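Local coordinates for protein HTH-type transcriptional repressor PhnF (Mycobacterium smegmatis, PDB 3F8M) that represses the phnDCE phosphate-uptake operon when phosphate is available, acting as a dimeric GntR-family DNA-binding transcription factor, at residues L198-R211 and Q223-F235. Numbering follows the deposited sequence.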
loop_
_atom_site.group_PDB
_atom_site.type_symbol
_atom_site.label_atom_id
_atom_site.label_comp_id
_atom_site.label_asym_id
_atom_site.label_seq_id
_atom_site.Cartn_x
_atom_site.Cartn_y
_atom_site.Cartn_z
ATOM N N LEU A 198 -8.094 -10.128 -15.418
ATOM C CA LEU A 198 -6.750 -9.622 -15.139
ATOM C C LEU A 198 -5.635 -10.652 -15.391
ATOM O O LEU A 198 -4.508 -10.423 -14.967
ATOM C CB LEU A 198 -6.670 -9.094 -13.713
ATOM C CG LEU A 198 -7.560 -7.898 -13.341
ATOM C CD1 LEU A 198 -7.235 -7.561 -11.930
ATOM C CD2 LEU A 198 -7.289 -6.675 -14.282
ATOM N N GLY A 199 -5.979 -11.752 -16.045
ATOM C CA GLY A 199 -5.011 -12.832 -16.415
ATOM C C GLY A 199 -4.407 -13.524 -15.230
ATOM O O GLY A 199 -3.252 -13.985 -15.279
ATOM N N ALA A 200 -5.181 -13.616 -14.153
ATOM C CA ALA A 200 -4.674 -14.031 -12.855
ATOM C C ALA A 200 -5.325 -15.339 -12.419
ATOM O O ALA A 200 -6.125 -15.916 -13.144
ATOM C CB ALA A 200 -4.896 -12.890 -11.789
ATOM N N ASP A 201 -4.935 -15.843 -11.262
ATOM C CA ASP A 201 -5.646 -16.964 -10.669
ATOM C C ASP A 201 -6.043 -16.665 -9.244
ATOM O O ASP A 201 -5.739 -15.615 -8.704
ATOM C CB ASP A 201 -4.859 -18.290 -10.748
ATOM C CG ASP A 201 -3.487 -18.206 -10.138
ATOM O OD1 ASP A 201 -3.331 -17.708 -8.998
ATOM O OD2 ASP A 201 -2.534 -18.650 -10.822
ATOM N N ALA A 202 -6.741 -17.611 -8.639
ATOM C CA ALA A 202 -7.244 -17.447 -7.287
ATOM C C ALA A 202 -6.191 -17.127 -6.222
ATOM O O ALA A 202 -6.526 -16.640 -5.136
ATOM C CB ALA A 202 -8.092 -18.673 -6.909
ATOM N N ARG A 203 -4.909 -17.344 -6.533
ATOM C CA ARG A 203 -3.843 -17.158 -5.565
ATOM C C ARG A 203 -3.015 -15.928 -5.826
ATOM O O ARG A 203 -2.193 -15.564 -5.004
ATOM C CB ARG A 203 -2.903 -18.377 -5.546
ATOM C CG ARG A 203 -3.600 -19.684 -5.301
ATOM C CD ARG A 203 -2.658 -20.843 -5.684
ATOM N N THR A 204 -3.252 -15.281 -6.969
ATOM C CA THR A 204 -2.513 -14.067 -7.333
ATOM C C THR A 204 -2.704 -12.949 -6.323
ATOM O O THR A 204 -3.829 -12.471 -6.140
ATOM C CB THR A 204 -2.974 -13.536 -8.687
ATOM O OG1 THR A 204 -2.890 -14.575 -9.652
ATOM C CG2 THR A 204 -2.138 -12.337 -9.121
ATOM N N PRO A 205 -1.615 -12.501 -5.679
ATOM C CA PRO A 205 -1.718 -11.414 -4.706
ATOM C C PRO A 205 -2.098 -10.070 -5.377
ATOM O O PRO A 205 -1.497 -9.709 -6.414
ATOM C CB PRO A 205 -0.323 -11.348 -4.089
ATOM C CG PRO A 205 0.231 -12.722 -4.339
ATOM C CD PRO A 205 -0.288 -13.145 -5.648
ATOM N N MET A 206 -3.112 -9.409 -4.802
ATOM C CA MET A 206 -3.628 -8.093 -5.263
ATOM C C MET A 206 -3.538 -7.013 -4.194
ATOM O O MET A 206 -3.575 -7.299 -3.002
ATOM C CB MET A 206 -5.122 -8.187 -5.659
ATOM C CG MET A 206 -5.584 -9.468 -6.330
ATOM S SD MET A 206 -4.866 -9.680 -7.953
ATOM C CE MET A 206 -5.354 -8.279 -8.798
ATOM N N PHE A 207 -3.442 -5.755 -4.626
ATOM C CA PHE A 207 -3.684 -4.595 -3.816
ATOM C C PHE A 207 -5.184 -4.266 -4.038
ATOM O O PHE A 207 -5.665 -4.383 -5.160
ATOM C CB PHE A 207 -2.960 -3.401 -4.368
ATOM C CG PHE A 207 -1.520 -3.253 -3.924
ATOM C CD1 PHE A 207 -1.213 -2.864 -2.614
ATOM C CD2 PHE A 207 -0.500 -3.378 -4.861
ATOM C CE1 PHE A 207 0.121 -2.670 -2.219
ATOM C CE2 PHE A 207 0.852 -3.185 -4.469
ATOM C CZ PHE A 207 1.132 -2.834 -3.158
ATOM N N LEU A 208 -5.859 -3.858 -2.969
ATOM C CA LEU A 208 -7.263 -3.404 -3.033
ATOM C C LEU A 208 -7.314 -2.044 -2.373
ATOM O O LEU A 208 -7.117 -1.914 -1.150
ATOM C CB LEU A 208 -8.199 -4.444 -2.350
ATOM C CG LEU A 208 -9.638 -3.887 -2.247
ATOM C CD1 LEU A 208 -10.189 -3.672 -3.634
ATOM C CD2 LEU A 208 -10.572 -4.738 -1.374
ATOM N N LEU A 209 -7.458 -1.004 -3.189
ATOM C CA LEU A 209 -7.581 0.353 -2.694
ATOM C C LEU A 209 -9.012 0.811 -2.780
ATOM O O LEU A 209 -9.668 0.562 -3.772
ATOM C CB LEU A 209 -6.752 1.332 -3.521
ATOM C CG LEU A 209 -5.319 1.340 -3.025
ATOM C CD1 LEU A 209 -4.663 0.098 -3.557
ATOM C CD2 LEU A 209 -4.613 2.579 -3.463
ATOM N N ASN A 210 -9.455 1.506 -1.750
ATOM C CA ASN A 210 -10.766 2.153 -1.757
ATOM C C ASN A 210 -10.582 3.606 -1.497
ATOM O O ASN A 210 -9.942 3.975 -0.510
ATOM C CB ASN A 210 -11.667 1.522 -0.687
ATOM C CG ASN A 210 -12.280 0.267 -1.177
ATOM O OD1 ASN A 210 -13.076 0.295 -2.131
ATOM N ND2 ASN A 210 -11.840 -0.866 -0.627
ATOM N N ARG A 211 -11.109 4.448 -2.394
ATOM C CA ARG A 211 -10.933 5.893 -2.294
ATOM C C ARG A 211 -12.251 6.628 -2.308
ATOM O O ARG A 211 -13.154 6.241 -3.031
ATOM C CB ARG A 211 -10.121 6.396 -3.472
ATOM C CG ARG A 211 -10.241 7.910 -3.699
ATOM C CD ARG A 211 -9.200 8.413 -4.673
ATOM N NE ARG A 211 -7.831 8.163 -4.218
ATOM C CZ ARG A 211 -6.761 8.670 -4.824
ATOM N NH1 ARG A 211 -6.905 9.444 -5.898
ATOM N NH2 ARG A 211 -5.551 8.419 -4.362
ATOM N N GLN A 223 -16.568 7.427 -5.390
ATOM C CA GLN A 223 -15.984 6.372 -4.557
ATOM C C GLN A 223 -15.368 5.417 -5.560
ATOM O O GLN A 223 -16.068 4.920 -6.469
ATOM C CB GLN A 223 -17.079 5.668 -3.722
ATOM C CG GLN A 223 -16.482 4.739 -2.626
ATOM C CD GLN A 223 -15.902 3.438 -3.158
ATOM O OE1 GLN A 223 -16.489 2.793 -4.034
ATOM N NE2 GLN A 223 -14.746 3.020 -2.598
ATOM N N ARG A 224 -14.074 5.106 -5.397
ATOM C CA ARG A 224 -13.385 4.316 -6.407
ATOM C C ARG A 224 -12.735 3.106 -5.703
ATOM O O ARG A 224 -12.012 3.273 -4.677
ATOM C CB ARG A 224 -12.345 5.214 -7.136
ATOM C CG ARG A 224 -11.528 4.510 -8.337
ATOM C CD ARG A 224 -10.469 5.470 -8.917
ATOM N NE ARG A 224 -9.328 5.555 -8.003
ATOM C CZ ARG A 224 -8.228 6.300 -8.162
ATOM N NH1 ARG A 224 -8.053 7.112 -9.205
ATOM N NH2 ARG A 224 -7.284 6.242 -7.240
ATOM N N ARG A 225 -12.975 1.923 -6.269
ATOM C CA ARG A 225 -12.314 0.679 -5.868
ATOM C C ARG A 225 -11.327 0.306 -6.978
ATOM O O ARG A 225 -11.708 0.216 -8.158
ATOM C CB ARG A 225 -13.373 -0.406 -5.716
ATOM C CG ARG A 225 -12.840 -1.786 -5.258
ATOM C CD ARG A 225 -13.940 -2.810 -5.461
ATOM N NE ARG A 225 -13.614 -4.129 -4.942
ATOM C CZ ARG A 225 -13.107 -5.153 -5.631
ATOM N NH1 ARG A 225 -12.784 -5.058 -6.916
ATOM N NH2 ARG A 225 -12.894 -6.306 -4.981
ATOM N N SER A 226 -10.058 0.040 -6.617
ATOM C CA SER A 226 -9.084 -0.357 -7.629
ATOM C C SER A 226 -8.441 -1.663 -7.148
ATOM O O SER A 226 -7.970 -1.713 -6.016
ATOM C CB SER A 226 -8.046 0.732 -7.779
ATOM O OG SER A 226 -8.658 2.014 -7.923
ATOM N N LEU A 227 -8.493 -2.719 -7.960
ATOM C CA LEU A 227 -7.890 -3.987 -7.610
ATOM C C LEU A 227 -6.708 -4.163 -8.570
ATOM O O LEU A 227 -6.918 -4.291 -9.783
ATOM C CB LEU A 227 -8.903 -5.118 -7.745
ATOM C CG LEU A 227 -8.425 -6.522 -7.357
ATOM C CD1 LEU A 227 -8.538 -6.716 -5.828
ATOM C CD2 LEU A 227 -9.164 -7.645 -8.119
ATOM N N TYR A 228 -5.475 -4.128 -8.033
ATOM C CA TYR A 228 -4.264 -4.166 -8.865
ATOM C C TYR A 228 -3.484 -5.452 -8.593
ATOM O O TYR A 228 -3.426 -5.882 -7.448
ATOM C CB TYR A 228 -3.353 -3.012 -8.476
ATOM C CG TYR A 228 -3.765 -1.602 -8.882
ATOM C CD1 TYR A 228 -3.557 -1.162 -10.190
ATOM C CD2 TYR A 228 -4.309 -0.710 -7.961
ATOM C CE1 TYR A 228 -3.903 0.131 -10.579
ATOM C CE2 TYR A 228 -4.662 0.616 -8.340
ATOM C CZ TYR A 228 -4.448 1.007 -9.651
ATOM O OH TYR A 228 -4.760 2.273 -10.098
ATOM N N ARG A 229 -2.898 -6.042 -9.634
ATOM C CA ARG A 229 -2.013 -7.218 -9.444
ATOM C C ARG A 229 -0.769 -6.742 -8.731
ATOM O O ARG A 229 -0.119 -5.797 -9.174
ATOM C CB ARG A 229 -1.617 -7.820 -10.795
ATOM C CG ARG A 229 -2.737 -8.578 -11.508
ATOM C CD ARG A 229 -2.244 -9.040 -12.888
ATOM N NE ARG A 229 -1.075 -9.926 -12.730
ATOM C CZ ARG A 229 -0.993 -11.144 -13.258
ATOM N NH1 ARG A 229 -2.000 -11.627 -13.973
ATOM N NH2 ARG A 229 0.105 -11.884 -13.079
ATOM N N GLY A 230 -0.443 -7.397 -7.626
ATOM C CA GLY A 230 0.742 -6.998 -6.812
ATOM C C GLY A 230 2.028 -7.054 -7.643
ATOM O O GLY A 230 2.918 -6.223 -7.457
ATOM N N ASP A 231 2.087 -7.983 -8.590
ATOM C CA ASP A 231 3.280 -8.176 -9.459
ATOM C C ASP A 231 3.431 -7.110 -10.557
ATOM O O ASP A 231 4.458 -7.066 -11.259
ATOM C CB ASP A 231 3.366 -9.616 -10.006
ATOM C CG ASP A 231 2.186 -10.019 -10.886
ATOM O OD1 ASP A 231 1.294 -9.173 -11.221
ATOM O OD2 ASP A 231 2.124 -11.220 -11.216
ATOM N N ARG A 232 2.463 -6.194 -10.666
ATOM C CA ARG A 232 2.563 -5.168 -11.694
ATOM C C ARG A 232 2.489 -3.756 -11.132
ATOM O O ARG A 232 2.536 -2.754 -11.876
ATOM C CB ARG A 232 1.515 -5.419 -12.815
ATOM C CG ARG A 232 1.985 -6.501 -13.825
ATOM C CD ARG A 232 0.873 -7.330 -14.468
ATOM N NE ARG A 232 1.384 -8.561 -15.101
ATOM C CZ ARG A 232 0.660 -9.412 -15.837
ATOM N NH1 ARG A 232 -0.652 -9.191 -16.094
ATOM N NH2 ARG A 232 1.257 -10.503 -16.347
ATOM N N MET A 233 2.406 -3.635 -9.811
ATOM C CA MET A 233 2.194 -2.321 -9.272
ATOM C C MET A 233 2.938 -2.100 -7.975
ATOM O O MET A 233 2.961 -2.995 -7.114
ATOM C CB MET A 233 0.678 -2.109 -9.092
ATOM C CG MET A 233 0.288 -0.840 -8.347
ATOM S SD MET A 233 0.599 0.645 -9.341
ATOM C CE MET A 233 0.052 0.067 -10.960
ATOM N N THR A 234 3.531 -0.922 -7.839
ATOM C CA THR A 234 4.098 -0.443 -6.580
ATOM C C THR A 234 3.496 0.895 -6.272
ATOM O O THR A 234 3.386 1.722 -7.163
ATOM C CB THR A 234 5.629 -0.262 -6.686
ATOM O OG1 THR A 234 6.213 -1.525 -6.970
ATOM C CG2 THR A 234 6.191 0.261 -5.422
ATOM N N PHE A 235 3.121 1.134 -5.017
ATOM C CA PHE A 235 2.721 2.466 -4.602
ATOM C C PHE A 235 3.802 3.156 -3.811
ATOM O O PHE A 235 4.487 2.518 -3.027
ATOM C CB PHE A 235 1.436 2.399 -3.792
ATOM C CG PHE A 235 0.249 2.030 -4.612
ATOM C CD1 PHE A 235 -0.322 2.964 -5.476
ATOM C CD2 PHE A 235 -0.263 0.761 -4.565
ATOM C CE1 PHE A 235 -1.394 2.628 -6.252
ATOM C CE2 PHE A 235 -1.334 0.413 -5.354
ATOM C CZ PHE A 235 -1.904 1.351 -6.191
HETATM O O HOH W 1 0.731 -10.493 -7.696
#
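Pro205 O takes two donors: Gly230 N at 2.8 Å, and a water that also accepts a weak bond from Asp231 N. Arg229 NH1 gives a bond to Leu198 O at 3.0 Å, in the guanidinium plane, and a weak one to Gly199 O. NE and NH2 donate to Asp231 OD1 and OD2, a side-on salt bridge in which each oxygen offers its syn lone pair. Together these bonds fix the rotation of the guanidinium. Gly199, with positive phi, forms a Schellman motif.

Beyond this corner, 206-211 and 223-229 form an antiparallel ladder. Phe207-Tyr228, Leu209-Ser226 and Arg211-Arg224 are each joined by two backbone bonds. On one face Phe235 sends its edge to the face of Phe207, with ring planes at 82° and centroids 5.1 Å apart. Leu209 CD2 lies over a face of Phe235. Arg224 NH2 lies over the Arg211 guanidinium, like charges with no bond between them; Gly85 O and Asp183 hold Arg211. On the other face Leu208 CG is anti to N (chi1 172°), carrying CD1 over the Arg225 guanidinium, which pairs with Glu194. Gln223 NE2 donates to Asn210 OD1 at 3.2 Å.

This hairpin lies in the antiparallel UTRA-domain sheet, between strands 180-188 and 140-150. Strand 233-240 leaves it to pair with strand 80-83. Phe235 joins an antiparallel ladder with the second subunit, so the sheet runs on across the dimer interface.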